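Local coordinates for glycoside hydrolase YxiA (Bacillus licheniformis, PDB 3LV4), which probably hydrolyses glycosidic bonds in arabinan as a calcium-binding glycoside hydrolase of family 43, similar to arabinan endo-1,5-alpha-L-arabinosidases, at residues A336-A341 with W439-K444; G411-Q416 with K424-S429. One frame throughout, in Å; residues are numbered along the deposited sequence.

Contact 1 (A336-A341 with W439-K444); sequences APHRYA and WGSSLK
Pro337 lies over one face of the Trp439 indole. Its CA makes a CH-pi contact, 3.7 Å from the centroid of the six-membered ring and 14° off the ring normal. CB of Pro337 continues the cover, 3.6 Å from Trp439 CE3, while CG reaches back toward the five-membered ring and the carbonyl of Gly440. The backbone O of Pro337 sits 3.5 Å from Trp439 CZ3. The one hydrogen bond between the segments comes from the next loop residue, His338. His338 NE2 and Ser441 OG are 2.7 Å apart. The bond is nearly straight, at 172°, and the hydroxyl lies at the imidazole edge, in the ring plane. With chi1 at -170°, the Ser441 hydroxyl points away from the backbone N and reaches the histidine. Further out, His323 ND1 bonds Ala336 O, and Gln416 OE1 accepts a hydrogen bond from His338 N. The tryptophan also meets His362 edge-to-face, and Phe280 packs on Pro337, Trp439 and Ser441. The side chain of Ser441 is about 5 Å from that of Glu358, a calcium ligand. The site is thus a junction: the loop after strand 333-335 lies against strand 437-442 of the C-terminal lipocalin-like domain, with the calcium ion bound by Asn281, Glu358 and Glu375 about 10 Å from the Ser441 side chain.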
ATOM      1  N   ALA A 336       7.636  -6.246   8.412  1.00  9.53           N
ATOM      2  CA  ALA A 336       7.675  -7.029   9.646  1.00  9.71           C
ATOM      3  C   ALA A 336       6.432  -7.918   9.684  1.00  9.44           C
ATOM      4  O   ALA A 336       5.351  -7.474   9.321  1.00 10.33           O
ATOM      5  CB  ALA A 336       7.707  -6.106  10.855  1.00  9.60           C
ATOM      6  N   PRO A 337       6.582  -9.187  10.097  1.00  9.31           N
ATOM      7  CA  PRO A 337       5.431 -10.103  10.006  1.00  8.21           C
ATOM      8  C   PRO A 337       4.241  -9.751  10.913  1.00  9.50           C
ATOM      9  O   PRO A 337       3.111 -10.084  10.571  1.00 11.47           O
ATOM     10  CB  PRO A 337       6.026 -11.460  10.411  1.00  7.26           C
ATOM     11  CG  PRO A 337       7.512 -11.330  10.102  1.00  8.45           C
ATOM     12  CD  PRO A 337       7.833  -9.890  10.442  1.00  7.79           C
ATOM     13  N   HIS A 338       4.486  -9.098  12.046  1.00  9.78           N
ATOM     14  CA  HIS A 338       3.401  -8.737  12.965  1.00 10.83           C
ATOM     15  C   HIS A 338       3.117  -7.240  13.011  1.00 11.15           C
ATOM     16  O   HIS A 338       4.002  -6.428  12.742  1.00 11.28           O
ATOM     17  CB  HIS A 338       3.695  -9.247  14.372  1.00 10.59           C
ATOM     18  CG  HIS A 338       3.863 -10.727  14.437  1.00 13.88           C
ATOM     19  ND1 HIS A 338       2.827 -11.600  14.179  1.00 16.27           N
ATOM     20  CD2 HIS A 338       4.948 -11.494  14.691  1.00 12.88           C
ATOM     21  CE1 HIS A 338       3.263 -12.841  14.290  1.00 14.26           C
ATOM     22  NE2 HIS A 338       4.547 -12.805  14.598  1.00 12.24           N
ATOM     23  N   ARG A 339       1.886  -6.883  13.377  1.00  9.21           N
ATOM     24  CA  ARG A 339       1.487  -5.483  13.430  1.00  8.56           C
ATOM     25  C   ARG A 339       2.341  -4.705  14.437  1.00 10.28           C
ATOM     26  O   ARG A 339       2.876  -5.273  15.395  1.00 10.55           O
ATOM     27  CB  ARG A 339      -0.009  -5.350  13.773  1.00  8.22           C
ATOM     28  CG  ARG A 339      -0.345  -5.730  15.207  1.00 10.01           C
ATOM     29  CD  ARG A 339      -1.837  -5.936  15.418  1.00 12.63           C
ATOM     30  NE  ARG A 339      -2.639  -4.766  15.074  1.00 13.44           N
ATOM     31  CZ  ARG A 339      -3.929  -4.643  15.387  1.00 12.36           C
ATOM     32  NH1 ARG A 339      -4.544  -5.619  16.044  1.00 13.21           N
ATOM     33  NH2 ARG A 339      -4.603  -3.553  15.048  1.00 13.57           N
ATOM     34  N   TYR A 340       2.455  -3.401  14.211  1.00  9.17           N
ATOM     35  CA  TYR A 340       3.303  -2.535  15.025  1.00  8.94           C
ATOM     36  C   TYR A 340       2.830  -2.425  16.469  1.00 11.52           C
ATOM     37  O   TYR A 340       1.668  -2.114  16.724  1.00 12.71           O
ATOM     38  CB  TYR A 340       3.372  -1.140  14.403  1.00  9.49           C
ATOM     39  CG  TYR A 340       4.254  -0.183  15.168  1.00 10.54           C
ATOM     40  CD1 TYR A 340       5.612  -0.432  15.316  1.00 12.01           C
ATOM     41  CD2 TYR A 340       3.733   0.972  15.736  1.00 10.52           C
ATOM     42  CE1 TYR A 340       6.428   0.436  16.014  1.00 13.23           C
ATOM     43  CE2 TYR A 340       4.540   1.847  16.434  1.00 13.31           C
ATOM     44  CZ  TYR A 340       5.890   1.576  16.565  1.00 14.47           C
ATOM     45  OH  TYR A 340       6.705   2.437  17.263  1.00 16.86           O
ATOM     46  N   ALA A 341       3.748  -2.656  17.406  1.00 12.11           N
ATOM     47  CA  ALA A 341       3.437  -2.584  18.829  1.00 14.27           C
ATOM     48  C   ALA A 341       4.476  -1.765  19.591  1.00 14.81           C
ATOM     49  O   ALA A 341       4.642  -1.927  20.803  1.00 16.39           O
ATOM     50  CB  ALA A 341       3.328  -3.978  19.416  1.00 15.00           C
ATOM     51  N   TRP A 439       8.516 -14.865   5.520  1.00  8.84           N
ATOM     52  CA  TRP A 439       8.408 -14.357   6.885  1.00  7.52           C
ATOM     53  C   TRP A 439       8.623 -15.501   7.842  1.00 10.07           C
ATOM     54  O   TRP A 439       8.118 -16.600   7.620  1.00 10.99           O
ATOM     55  CB  TRP A 439       6.996 -13.850   7.171  1.00  6.68           C
ATOM     56  CG  TRP A 439       6.606 -12.557   6.543  1.00  7.64           C
ATOM     57  CD1 TRP A 439       7.366 -11.746   5.741  1.00  9.42           C
ATOM     58  CD2 TRP A 439       5.345 -11.909   6.694  1.00  8.51           C
ATOM     59  NE1 TRP A 439       6.639 -10.631   5.378  1.00  8.16           N
ATOM     60  CE2 TRP A 439       5.398 -10.710   5.952  1.00  8.19           C
ATOM     61  CE3 TRP A 439       4.165 -12.238   7.371  1.00  9.24           C
ATOM     62  CZ2 TRP A 439       4.315  -9.833   5.884  1.00  9.05           C
ATOM     63  CZ3 TRP A 439       3.092 -11.367   7.297  1.00  8.22           C
ATOM     64  CH2 TRP A 439       3.177 -10.177   6.561  1.00  8.80           C
ATOM     65  N   GLY A 440       9.330 -15.234   8.932  1.00  9.74           N
ATOM     66  CA  GLY A 440       9.479 -16.219   9.987  1.00  8.18           C
ATOM     67  C   GLY A 440       9.025 -15.617  11.301  1.00  8.77           C
ATOM     68  O   GLY A 440       9.268 -14.430  11.568  1.00 10.05           O
ATOM     69  N   SER A 441       8.357 -16.424  12.117  1.00  9.41           N
ATOM     70  CA  SER A 441       7.978 -16.006  13.466  1.00  9.93           C
ATOM     71  C   SER A 441       8.290 -17.160  14.405  1.00  9.22           C
ATOM     72  O   SER A 441       7.837 -18.282  14.184  1.00 10.42           O
ATOM     73  CB  SER A 441       6.493 -15.630  13.527  1.00 10.58           C
ATOM     74  OG  SER A 441       6.162 -15.020  14.761  1.00 11.14           O
ATOM     75  N   SER A 442       9.073 -16.890  15.443  1.00  9.40           N
ATOM     76  CA  SER A 442       9.667 -17.968  16.235  1.00 11.00           C
ATOM     77  C   SER A 442       8.651 -18.706  17.092  1.00 10.73           C
ATOM     78  O   SER A 442       7.674 -18.116  17.567  1.00 12.72           O
ATOM     79  CB  SER A 442      10.786 -17.429  17.136  1.00 11.23           C
ATOM     80  OG  SER A 442      10.255 -16.567  18.134  1.00 13.80           O
ATOM     81  N   LEU A 443       8.882 -20.003  17.288  1.00  9.66           N
ATOM     82  CA  LEU A 443       8.097 -20.755  18.250  1.00 12.50           C
ATOM     83  C   LEU A 443       8.479 -20.380  19.675  1.00 16.60           C
ATOM     84  O   LEU A 443       7.632 -20.394  20.568  1.00 19.19           O
ATOM     85  CB  LEU A 443       8.270 -22.260  18.047  1.00 15.37           C
ATOM     86  CG  LEU A 443       7.342 -22.927  17.034  1.00 20.79           C
ATOM     87  CD1 LEU A 443       7.500 -22.300  15.667  1.00 22.86           C
ATOM     88  CD2 LEU A 443       7.621 -24.422  16.975  1.00 20.96           C
ATOM     89  N   LYS A 444       9.748 -20.051  19.892  1.00 16.72           N
ATOM     90  CA  LYS A 444      10.188 -19.642  21.223  1.00 17.58           C
ATOM     91  C   LYS A 444       9.787 -18.197  21.510  1.00 19.01           C
ATOM     92  O   LYS A 444       9.639 -17.390  20.589  1.00 17.71           O
ATOM     93  CB  LYS A 444      11.701 -19.808  21.391  1.00 18.07           C
ATOM     94  CG  LYS A 444      12.545 -18.831  20.586  1.00 16.84           C
ATOM     95  CD  LYS A 444      14.027 -19.106  20.807  1.00 18.66           C
ATOM     96  CE  LYS A 444      14.904 -18.263  19.890  1.00 18.61           C
ATOM     97  NZ  LYS A 444      16.352 -18.508  20.144  1.00 18.99           N
TER

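Contact 2 (G411-Q416 with K424-S429); sequences GVFLRQ and KVMTFS
Arg415 and Met426 form a non-hydrogen-bonded pair of an antiparallel hairpin, and their side chains meet on the sheet face that also carries Phe413 and Phe428. From CB, which lies 3.9 Å from Val425 O, the arginine chain runs extended to NE. Arg415 CG touches the selenomethionine methyl, Met426 CE, at 3.5 Å. The chain then turns at its end (chi4 78°), and the guanidinium is laid with one face over that same methyl, CE lying 3.6 Å from its plane and over its centre. The nitrogens go on to salt bridges: NH1 with Glu346, NH2 with Asp352. Cut back to an alanine, this position would probably leave Glu346 and Asp352 without their charged mate and the Met426 methyl without the flat group it packs on. The selenium of Met426 also makes an oblique Met-aromatic contact with the Phe413 ring, and Phe413 CD1 packs on Phe428 CB. On the other face, Thr427 doubles the grip on Leu414 O. Its backbone N donates from above the carbonyl plane, and its OG1 donates in that plane, on a lone pair, at 2.8 Å. A water donates to Thr427 OG1 and to Val412 O. Gln416 crosses Thr427 at about a right angle, with Gln416 OE1 3.5 Å from Thr427 CG2; that oxygen accepts a bond from His338 N. Backbone bonds pair Val412 with Ser429, Leu414 with Thr427 and Gln416 with Val425. The chemistry implies a hairpin zipped by its backbone, with one methyl laid against a cation whose charge is answered by Glu346 and Asp352.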
ATOM      1  N   GLY A 411      17.092 -10.203   4.243  1.00  9.69           N
ATOM      2  CA  GLY A 411      16.087  -9.610   5.099  1.00  9.96           C
ATOM      3  C   GLY A 411      16.614  -9.124   6.424  1.00 10.18           C
ATOM      4  O   GLY A 411      17.825  -8.925   6.601  1.00  9.60           O
ATOM      5  N   VAL A 412      15.685  -8.930   7.357  1.00  8.87           N
ATOM      6  CA  VAL A 412      15.983  -8.306   8.636  1.00 11.35           C
ATOM      7  C   VAL A 412      15.287  -9.064   9.765  1.00 10.67           C
ATOM      8  O   VAL A 412      14.137  -9.498   9.604  1.00  9.57           O
ATOM      9  CB  VAL A 412      15.525  -6.821   8.637  1.00 10.47           C
ATOM     10  CG1 VAL A 412      15.943  -6.137   9.932  1.00 13.78           C
ATOM     11  CG2 VAL A 412      16.127  -6.072   7.445  1.00 10.69           C
ATOM     12  N   PHE A 413      15.995  -9.245  10.885  1.00 10.84           N
ATOM     13  CA  PHE A 413      15.433  -9.814  12.120  1.00 10.87           C
ATOM     14  C   PHE A 413      14.822  -8.708  12.986  1.00 10.22           C
ATOM     15  O   PHE A 413      15.371  -7.606  13.081  1.00 12.62           O
ATOM     16  CB  PHE A 413      16.533 -10.476  12.969  1.00 10.95           C
ATOM     17  CG  PHE A 413      17.019 -11.820  12.469  1.00 12.55           C
ATOM     18  CD1 PHE A 413      16.229 -12.953  12.582  1.00 12.42           C
ATOM     19  CD2 PHE A 413      18.308 -11.956  11.959  1.00 13.42           C
ATOM     20  CE1 PHE A 413      16.695 -14.197  12.156  1.00 12.10           C
ATOM     21  CE2 PHE A 413      18.786 -13.194  11.533  1.00 13.53           C
ATOM     22  CZ  PHE A 413      17.981 -14.316  11.632  1.00 10.63           C
ATOM     23  N   LEU A 414      13.714  -9.010  13.656  1.00  9.45           N
ATOM     24  CA  LEU A 414      13.059  -8.032  14.519  1.00 10.22           C
ATOM     25  C   LEU A 414      12.276  -8.735  15.617  1.00 11.00           C
ATOM     26  O   LEU A 414      11.460  -9.613  15.331  1.00 10.82           O
ATOM     27  CB  LEU A 414      12.100  -7.169  13.696  1.00 11.31           C
ATOM     28  CG  LEU A 414      11.356  -6.071  14.461  1.00 11.50           C
ATOM     29  CD1 LEU A 414      12.352  -5.018  15.014  1.00 12.23           C
ATOM     30  CD2 LEU A 414      10.275  -5.422  13.589  1.00 12.29           C
ATOM     31  N   ARG A 415      12.513  -8.359  16.872  1.00 11.41           N
ATOM     32  CA  ARG A 415      11.675  -8.864  17.957  1.00 12.28           C
ATOM     33  C   ARG A 415      10.333  -8.145  17.938  1.00 12.07           C
ATOM     34  O   ARG A 415      10.277  -6.921  17.864  1.00 12.87           O
ATOM     35  CB  ARG A 415      12.342  -8.657  19.317  1.00 17.14           C
ATOM     36  CG  ARG A 415      13.599  -9.459  19.529  1.00 22.64           C
ATOM     37  CD  ARG A 415      14.100  -9.279  20.965  1.00 29.76           C
ATOM     38  NE  ARG A 415      15.332 -10.018  21.228  1.00 36.00           N
ATOM     39  CZ  ARG A 415      16.542  -9.618  20.844  1.00 40.61           C
ATOM     40  NH1 ARG A 415      16.685  -8.489  20.157  1.00 41.29           N
ATOM     41  NH2 ARG A 415      17.612 -10.353  21.131  1.00 41.48           N
ATOM     42  N   GLN A 416       9.254  -8.914  18.025  1.00 11.52           N
ATOM     43  CA  GLN A 416       7.917  -8.370  17.897  1.00 11.84           C
ATOM     44  C   GLN A 416       6.969  -8.954  18.922  1.00 13.93           C
ATOM     45  O   GLN A 416       7.253  -9.983  19.532  1.00 15.24           O
ATOM     46  CB  GLN A 416       7.358  -8.687  16.516  1.00 11.82           C
ATOM     47  CG  GLN A 416       8.059  -7.988  15.386  1.00 10.86           C
ATOM     48  CD  GLN A 416       7.135  -7.826  14.204  1.00 11.51           C
ATOM     49  OE1 GLN A 416       6.934  -8.756  13.426  1.00 11.61           O
ATOM     50  NE2 GLN A 416       6.545  -6.649  14.078  1.00 11.49           N
ATOM     51  N   LYS A 424       6.272 -11.987  23.265  1.00 22.16           N
ATOM     52  CA  LYS A 424       7.303 -11.449  22.392  1.00 20.90           C
ATOM     53  C   LYS A 424       7.958 -12.591  21.645  1.00 16.44           C
ATOM     54  O   LYS A 424       8.281 -13.620  22.245  1.00 16.80           O
ATOM     55  CB  LYS A 424       8.358 -10.700  23.204  1.00 25.78           C
ATOM     56  CG  LYS A 424       8.223  -9.190  23.172  1.00 34.58           C
ATOM     57  CD  LYS A 424       7.910  -8.624  24.550  1.00 41.45           C
ATOM     58  CE  LYS A 424       7.961  -7.094  24.548  1.00 46.17           C
ATOM     59  NZ  LYS A 424       7.060  -6.481  23.522  1.00 49.22           N
ATOM     60  N   VAL A 425       8.163 -12.410  20.341  1.00 13.30           N
ATOM     61  CA  VAL A 425       8.773 -13.444  19.518  1.00 12.92           C
ATOM     62  C   VAL A 425       9.871 -12.846  18.656  1.00 11.77           C
ATOM     63  O   VAL A 425       9.934 -11.633  18.484  1.00 14.34           O
ATOM     64  CB  VAL A 425       7.735 -14.130  18.598  1.00 13.76           C
ATOM     65  CG1 VAL A 425       6.721 -14.910  19.427  1.00 15.97           C
ATOM     66  CG2 VAL A 425       7.039 -13.096  17.704  1.00 11.31           C
HETATM   67  N   MSE A 426      10.740 -13.697  18.117  1.00  9.47           N
HETATM   68  CA  MSE A 426      11.738 -13.248  17.153  1.00 10.49           C
HETATM   69  C   MSE A 426      11.165 -13.436  15.756  1.00 10.08           C
HETATM   70  O   MSE A 426      10.559 -14.461  15.471  1.00 12.61           O
HETATM   71  CB  MSE A 426      13.034 -14.056  17.287  1.00 11.95           C
HETATM   72  CG  MSE A 426      14.097 -13.690  16.238  1.00 11.85           C
HETATM   73 SE   MSE A 426      14.645 -11.798  16.352  1.00 22.10          SE
HETATM   74  CE  MSE A 426      15.575 -11.890  18.082  1.00 17.07           C
ATOM     75  N   THR A 427      11.344 -12.455  14.880  1.00  9.96           N
ATOM     76  CA  THR A 427      10.868 -12.615  13.515  1.00  8.75           C
ATOM     77  C   THR A 427      11.989 -12.348  12.523  1.00  8.89           C
ATOM     78  O   THR A 427      13.012 -11.769  12.868  1.00  9.10           O
ATOM     79  CB  THR A 427       9.683 -11.664  13.201  1.00  8.33           C
ATOM     80  OG1 THR A 427      10.166 -10.324  13.009  1.00  9.63           O
ATOM     81  CG2 THR A 427       8.659 -11.684  14.342  1.00  9.42           C
ATOM     82  N   PHE A 428      11.793 -12.793  11.288  1.00  9.28           N
ATOM     83  CA  PHE A 428      12.595 -12.313  10.184  1.00  9.10           C
ATOM     84  C   PHE A 428      11.686 -12.108   8.983  1.00  8.84           C
ATOM     85  O   PHE A 428      10.614 -12.701   8.895  1.00  9.77           O
ATOM     86  CB  PHE A 428      13.772 -13.256   9.856  1.00  9.52           C
ATOM     87  CG  PHE A 428      13.363 -14.619   9.372  1.00  9.74           C
ATOM     88  CD1 PHE A 428      13.011 -14.825   8.046  1.00 11.19           C
ATOM     89  CD2 PHE A 428      13.374 -15.708  10.237  1.00  9.63           C
ATOM     90  CE1 PHE A 428      12.652 -16.091   7.589  1.00 13.75           C
ATOM     91  CE2 PHE A 428      13.022 -16.978   9.791  1.00 11.91           C
ATOM     92  CZ  PHE A 428      12.653 -17.168   8.464  1.00 14.56           C
ATOM     93  N   SER A 429      12.111 -11.242   8.073  1.00  9.17           N
ATOM     94  CA  SER A 429      11.336 -10.954   6.877  1.00  8.50           C
ATOM     95  C   SER A 429      12.340 -10.685   5.781  1.00  7.60           C
ATOM     96  O   SER A 429      13.235  -9.863   5.958  1.00  8.99           O
ATOM     97  CB  SER A 429      10.445  -9.729   7.089  1.00  7.00           C
ATOM     98  OG  SER A 429       9.686  -9.442   5.921  1.00  8.80           O
TER
HETATM   99  O   HOH W   1      11.124  -9.174  10.544  1.00 12.21           O

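How the contacts relate
Both contacts are largely buried and adjoin, their centres about 5 Å apart. Contact 2 is nested within the chain loop that contact 1 closes. Strands 423-432 and 437-442 are neighbours, so the hairpin of contact 2 continues into the strand of contact 1 through a probable hydrogen bond from Gly440 N to Phe428 O. The Gln416 side chain joins them again by its bond to the loop backbone at His338. Their chemistry differs with their place. Contact 2 is regular strand pairing, rich in backbone bonds, with an exposed Lys424 at one end. Contact 1 sets an irregular loop against a strand, buries less surface, and relies on a proline laid on an indole and one histidine-serine bond.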